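Local atomic coordinates of uncharacterized conserved protein (Methanopyrus kandleri AV19, PDB entry 2QYA), a protein that is of unknown function and belongs to the DUF424 family, with a mixed beta sheet carrying helices. Residues 48-52 against 53-57; 56-59 against 60-63. The protein carries 2 engineered substitutions. All coordinates share one frame; numbering follows the deposited sequence.

Contact 1 (48-52 against 53-57). Engineered in segment 48-52: Met-50 (natural residue Leu).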
ATOM      1  N   LYS A  48       2.712   7.355 -14.642  1.00 42.76           N
ATOM      2  CA  LYS A  48       2.555   8.423 -15.593  1.00 42.44           C
ATOM      3  C   LYS A  48       3.788   9.348 -15.502  1.00 42.17           C
ATOM      4  O   LYS A  48       4.166   9.796 -14.399  1.00 41.41           O
ATOM      5  CB  LYS A  48       1.273   9.200 -15.310  1.00 42.41           C
ATOM      6  CG  LYS A  48       1.096  10.447 -16.176  1.00 43.44           C
ATOM      7  CD  LYS A  48      -0.298  11.044 -16.007  1.00 46.01           C
ATOM      8  CE  LYS A  48      -0.418  12.345 -16.794  1.00 46.69           C
ATOM      9  NZ  LYS A  48      -1.823  12.832 -16.939  1.00 48.38           N
ATOM     10  N   SER A  49       4.408   9.628 -16.646  1.00 41.60           N
ATOM     11  CA  SER A  49       5.602  10.477 -16.672  1.00 41.51           C
ATOM     12  C   SER A  49       5.151  11.908 -16.598  1.00 41.55           C
ATOM     13  O   SER A  49       4.308  12.351 -17.388  1.00 42.01           O
ATOM     14  CB  SER A  49       6.466  10.209 -17.903  1.00 41.33           C
ATOM     15  OG  SER A  49       7.625  11.052 -17.972  1.00 40.93           O
ATOM     16  N   MET A  50       5.641  12.629 -15.599  1.00 41.60           N
ATOM     17  CA  MET A  50       5.266  14.036 -15.505  1.00 40.65           C
ATOM     18  C   MET A  50       6.368  14.926 -14.949  1.00 41.74           C
ATOM     19  O   MET A  50       7.409  14.457 -14.477  1.00 41.22           O
ATOM     20  CB  MET A  50       3.910  14.232 -14.786  1.00 42.04           C
ATOM     21  CG  MET A  50       3.843  13.821 -13.290  1.00 41.69           C
ATOM     22  SD  MET A  50       2.181  13.432 -12.606  1.00 36.32           S
ATOM     23  CE  MET A  50       1.254  14.880 -12.743  1.00 39.01           C
ATOM     24  N   GLU A  51       6.134  16.217 -15.088  1.00 42.64           N
ATOM     25  CA  GLU A  51       7.026  17.251 -14.641  1.00 44.91           C
ATOM     26  C   GLU A  51       6.819  17.411 -13.126  1.00 44.26           C
ATOM     27  O   GLU A  51       5.682  17.479 -12.654  1.00 43.00           O
ATOM     28  CB  GLU A  51       6.705  18.553 -15.399  1.00 45.33           C
ATOM     29  CG  GLU A  51       7.686  19.717 -15.192  1.00 53.07           C
ATOM     30  CD  GLU A  51       9.104  19.489 -15.780  1.00 60.70           C
ATOM     31  OE1 GLU A  51       9.309  18.529 -16.586  1.00 63.18           O
ATOM     32  OE2 GLU A  51      10.016  20.295 -15.424  1.00 62.15           O
ATOM     33  N   PRO A  52       7.929  17.480 -12.373  1.00 44.50           N
ATOM     34  CA  PRO A  52       7.966  17.546 -10.899  1.00 44.43           C
ATOM     35  C   PRO A  52       6.865  18.412 -10.292  1.00 44.67           C
ATOM     36  O   PRO A  52       6.182  17.975  -9.371  1.00 43.64           O
ATOM     37  CB  PRO A  52       9.356  18.134 -10.597  1.00 44.78           C
ATOM     38  CG  PRO A  52      10.073  18.266 -11.955  1.00 44.92           C
ATOM     39  CD  PRO A  52       9.281  17.482 -12.956  1.00 44.40           C
ATOM     40  N   ASP A  53       6.689  19.625 -10.813  1.00 45.49           N
ATOM     41  CA  ASP A  53       5.678  20.549 -10.296  1.00 47.23           C
ATOM     42  C   ASP A  53       4.279  19.977 -10.430  1.00 47.53           C
ATOM     43  O   ASP A  53       3.458  20.147  -9.538  1.00 48.46           O
ATOM     44  CB  ASP A  53       5.740  21.899 -11.002  1.00 47.54           C
ATOM     45  CG  ASP A  53       6.871  22.775 -10.505  1.00 52.15           C
ATOM     46  OD1 ASP A  53       7.789  22.291  -9.769  1.00 55.88           O
ATOM     47  OD2 ASP A  53       6.841  23.974 -10.862  1.00 56.32           O
ATOM     48  N   ARG A  54       4.000  19.310 -11.544  1.00 47.99           N
ATOM     49  CA  ARG A  54       2.709  18.637 -11.710  1.00 48.98           C
ATOM     50  C   ARG A  54       2.592  17.413 -10.803  1.00 46.68           C
ATOM     51  O   ARG A  54       1.516  17.137 -10.290  1.00 46.44           O
ATOM     52  CB  ARG A  54       2.418  18.269 -13.177  1.00 49.34           C
ATOM     53  CG  ARG A  54       0.908  18.063 -13.431  1.00 52.59           C
ATOM     54  CD  ARG A  54       0.502  17.802 -14.912  1.00 52.90           C
ATOM     55  NE  ARG A  54      -0.935  17.482 -15.069  1.00 57.35           N
ATOM     56  CZ  ARG A  54      -1.961  18.316 -14.823  1.00 62.49           C
ATOM     57  NH1 ARG A  54      -3.221  17.906 -15.025  1.00 62.71           N
ATOM     58  NH2 ARG A  54      -1.751  19.555 -14.368  1.00 63.83           N
ATOM     59  N   ALA A  55       3.686  16.691 -10.608  1.00 44.96           N
ATOM     60  CA  ALA A  55       3.668  15.561  -9.669  1.00 44.59           C
ATOM     61  C   ALA A  55       3.328  16.022  -8.237  1.00 44.01           C
ATOM     62  O   ALA A  55       2.428  15.463  -7.604  1.00 43.39           O
ATOM     63  CB  ALA A  55       4.981  14.787  -9.716  1.00 43.70           C
ATOM     64  N   ALA A  56       4.011  17.074  -7.768  1.00 43.22           N
ATOM     65  CA  ALA A  56       3.734  17.685  -6.461  1.00 43.91           C
ATOM     66  C   ALA A  56       2.276  18.068  -6.274  1.00 44.36           C
ATOM     67  O   ALA A  56       1.695  17.830  -5.204  1.00 43.87           O
ATOM     68  CB  ALA A  56       4.648  18.898  -6.210  1.00 43.79           C
ATOM     69  N   LYS A  57       1.675  18.647  -7.320  1.00 44.88           N
ATOM     70  CA  LYS A  57       0.257  19.016  -7.274  1.00 45.97           C
ATOM     71  C   LYS A  57      -0.628  17.769  -7.107  1.00 45.93           C
ATOM     72  O   LYS A  57      -1.505  17.751  -6.244  1.00 45.77           O
ATOM     73  CB  LYS A  57      -0.118  19.838  -8.510  1.00 46.05           C
ATOM     74  CG  LYS A  57      -1.596  20.098  -8.699  1.00 47.51           C
ATOM     75  CD  LYS A  57      -1.862  21.198  -9.746  1.00 48.00           C
ATOM     76  CE  LYS A  57      -3.376  21.363 -10.025  1.00 48.60           C
ATOM     77  NZ  LYS A  57      -3.902  20.238 -10.894  1.00 52.87           N
TER

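Contact 2 (56-59 against 60-63)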
ATOM      1  N   ALA A  56       4.011  17.074  -7.768  1.00 43.22           N
ATOM      2  CA  ALA A  56       3.734  17.685  -6.461  1.00 43.91           C
ATOM      3  C   ALA A  56       2.276  18.068  -6.274  1.00 44.36           C
ATOM      4  O   ALA A  56       1.695  17.830  -5.204  1.00 43.87           O
ATOM      5  CB  ALA A  56       4.648  18.898  -6.210  1.00 43.79           C
ATOM      6  N   LYS A  57       1.675  18.647  -7.320  1.00 44.88           N
ATOM      7  CA  LYS A  57       0.257  19.016  -7.274  1.00 45.97           C
ATOM      8  C   LYS A  57      -0.628  17.769  -7.107  1.00 45.93           C
ATOM      9  O   LYS A  57      -1.505  17.751  -6.244  1.00 45.77           O
ATOM     10  CB  LYS A  57      -0.118  19.838  -8.510  1.00 46.05           C
ATOM     11  CG  LYS A  57      -1.596  20.098  -8.699  1.00 47.51           C
ATOM     12  CD  LYS A  57      -1.862  21.198  -9.746  1.00 48.00           C
ATOM     13  CE  LYS A  57      -3.376  21.363 -10.025  1.00 48.60           C
ATOM     14  NZ  LYS A  57      -3.902  20.238 -10.894  1.00 52.87           N
ATOM     15  N   LYS A  58      -0.395  16.738  -7.921  1.00 45.81           N
ATOM     16  CA  LYS A  58      -1.183  15.496  -7.834  1.00 46.26           C
ATOM     17  C   LYS A  58      -1.038  14.784  -6.479  1.00 45.72           C
ATOM     18  O   LYS A  58      -1.990  14.195  -5.977  1.00 45.49           O
ATOM     19  CB  LYS A  58      -0.853  14.525  -8.977  1.00 46.30           C
ATOM     20  CG  LYS A  58      -1.975  14.345 -10.032  1.00 49.21           C
ATOM     21  CD  LYS A  58      -2.207  15.613 -10.885  1.00 52.18           C
ATOM     22  CE  LYS A  58      -3.248  15.402 -12.052  1.00 53.98           C
ATOM     23  NZ  LYS A  58      -2.758  14.483 -13.145  1.00 58.49           N
ATOM     24  N   ILE A  59       0.165  14.812  -5.932  1.00 45.44           N
ATOM     25  CA  ILE A  59       0.462  14.213  -4.627  1.00 46.57           C
ATOM     26  C   ILE A  59      -0.308  14.932  -3.533  1.00 45.85           C
ATOM     27  O   ILE A  59      -1.015  14.291  -2.772  1.00 46.23           O
ATOM     28  CB  ILE A  59       2.012  14.146  -4.351  1.00 46.87           C
ATOM     29  CG1 ILE A  59       2.523  12.751  -4.614  1.00 46.77           C
ATOM     30  CG2 ILE A  59       2.356  14.490  -2.938  1.00 48.69           C
ATOM     31  CD1 ILE A  59       2.432  12.359  -5.997  1.00 48.69           C
ATOM     32  N   ARG A  60      -0.219  16.255  -3.509  1.00 45.63           N
ATOM     33  CA  ARG A  60      -1.037  17.073  -2.627  1.00 45.83           C
ATOM     34  C   ARG A  60      -2.508  16.710  -2.714  1.00 45.43           C
ATOM     35  O   ARG A  60      -3.165  16.555  -1.687  1.00 45.07           O
ATOM     36  CB  ARG A  60      -0.923  18.548  -2.977  1.00 46.24           C
ATOM     37  CG  ARG A  60       0.268  19.249  -2.437  1.00 48.35           C
ATOM     38  CD  ARG A  60       0.150  20.762  -2.676  1.00 52.27           C
ATOM     39  NE  ARG A  60       1.469  21.396  -2.626  1.00 57.55           N
ATOM     40  CZ  ARG A  60       2.164  21.823  -3.690  1.00 60.43           C
ATOM     41  NH1 ARG A  60       1.666  21.734  -4.932  1.00 58.81           N
ATOM     42  NH2 ARG A  60       3.366  22.367  -3.504  1.00 60.84           N
ATOM     43  N   GLU A  61      -3.032  16.614  -3.934  1.00 44.28           N
ATOM     44  CA  GLU A  61      -4.468  16.389  -4.112  1.00 44.30           C
ATOM     45  C   GLU A  61      -4.907  15.002  -3.649  1.00 42.03           C
ATOM     46  O   GLU A  61      -5.983  14.867  -3.103  1.00 41.66           O
ATOM     47  CB  GLU A  61      -4.888  16.588  -5.570  1.00 44.16           C
ATOM     48  CG  GLU A  61      -4.768  18.032  -6.100  1.00 47.69           C
ATOM     49  CD  GLU A  61      -4.839  18.099  -7.645  1.00 47.96           C
ATOM     50  OE1 GLU A  61      -4.589  17.060  -8.309  1.00 50.81           O
ATOM     51  OE2 GLU A  61      -5.133  19.188  -8.189  1.00 51.87           O
ATOM     52  N   ALA A  62      -4.095  13.973  -3.900  1.00 40.52           N
ATOM     53  CA  ALA A  62      -4.451  12.624  -3.497  1.00 39.72           C
ATOM     54  C   ALA A  62      -4.406  12.522  -1.967  1.00 39.97           C
ATOM     55  O   ALA A  62      -5.248  11.854  -1.379  1.00 39.18           O
ATOM     56  CB  ALA A  62      -3.543  11.594  -4.144  1.00 39.29           C
ATOM     57  N   VAL A  63      -3.453  13.214  -1.334  1.00 39.97           N
ATOM     58  CA  VAL A  63      -3.354  13.222   0.136  1.00 41.02           C
ATOM     59  C   VAL A  63      -4.609  13.840   0.783  1.00 41.39           C
ATOM     60  O   VAL A  63      -5.186  13.245   1.683  1.00 41.53           O
ATOM     61  CB  VAL A  63      -2.025  13.869   0.645  1.00 41.18           C
ATOM     62  CG1 VAL A  63      -2.109  14.247   2.131  1.00 41.97           C
ATOM     63  CG2 VAL A  63      -0.870  12.920   0.430  1.00 40.34           C
TER

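Contact 1 (48-52 against 53-57)
Asp-53 follows directly on Pro-52, and its backbone N lies 3.0 Å from Glu-51 O at too poor an angle to bond. Arg-54 N is closer to Glu-51 O, at 2.7 Å, but an N-H...O angle of 120° marks that bond as weak. The extended Arg-54 chain crosses the Met-50 side chain at about a right angle. Met-50, an engineered residue, bends at chi3 (-62°), which sets its terminal CE against Arg-54 CG and the Arg-54 carbonyl; the 3.3 Å between CE and CG is unusually short for two saturated carbons, and its exact value is doubtful. The geometry is that of a strand-to-helix junction: edge strand 48-50 pairs with strand 6-13, Glu-51 is the N-cap residue, and Pro-52, which has no N-H to offer, starts helix 52-66. Ala-55 N gives the first regular helical bond, to Glu-51 O at 3.0 Å. The Ala-55 methyl, CB, meets Met-50 CG at 3.9 Å on the buried side, where Ala-55 also touches Val-6 and Val-84. Ala-56 N then bonds Pro-52 O at 2.8 Å, almost straight, while the Pro-52 ring packs on Leu-80 and Val-84 of helix 79-87.

Contact 2 (56-59 against 60-63)
Lys-57 and Glu-61, one helical turn apart, form a salt bridge in which Lys-57 NZ donates to Glu-61 OE2 at 3.2 Å. The ammonium comes to the syn side of that oxygen, 29° out of the carboxylate plane. Lys-57 sets out with CG anti to its backbone N, stays extended to CE and turns only at chi4 (-76°), which swings NZ to the acid. Glu-61 CG lies 3.3 Å from Lys-57 O, and the chain beyond it runs back toward the lysine. Lys-58 flanks the same carboxylate differently: it brings the methylene CD to 3.8 Å from Glu-61 OE1, whereas its NZ stays 5.8 Å from that oxygen, so the approach is aliphatic rather than a charge pair. Arg-60 runs back along the helix as an extended chain, its CG leaving beside the backbone N and passing 3.4 Å from Ala-56 O. NH1 comes to 3.9 Å from Lys-57 CA; Ala-56 O and Lys-57 CA approach the guanidinium obliquely, neither over its face nor at its edge. Ile-59 packs against Leu-8, Leu-19 and Leu-21 of the sheet. Beneath these side chains run four i to i+4 backbone bonds, among them Val-63 N to Ile-59 O at 3.0 Å. Exposed Lys-57, Arg-60 and Glu-61 against Ile-59 and Ala-62 on the sheet, with Lys-58 at the boundary touching Leu-8, make this an amphipathic helix laid on a beta sheet.

Both contacts belong to helix 52-66 and share Ala-56 and Lys-57, their centres about 9 Å apart. Contact 1 takes in the entry from edge strand 48-50, so its helical carbonyls include one from the N-cap residue and its side-chain contacts are mostly apolar. Contact 2 lies wholly within the helix, where regular backbone bonds are joined by a salt bridge on the exposed side. Each is partly buried: Met-50 and Ala-55 are buried in contact 1, Ala-56, Ile-59 and Ala-62 in contact 2, while Arg-54, Lys-57, Arg-60 and Glu-61 are exposed. The two also touch directly: Met-50 CE packs 4.0 Å from Lys-58 CD, and the like-charged Lys-48 NZ and Lys-58 NZ lie 4.2 Å apart.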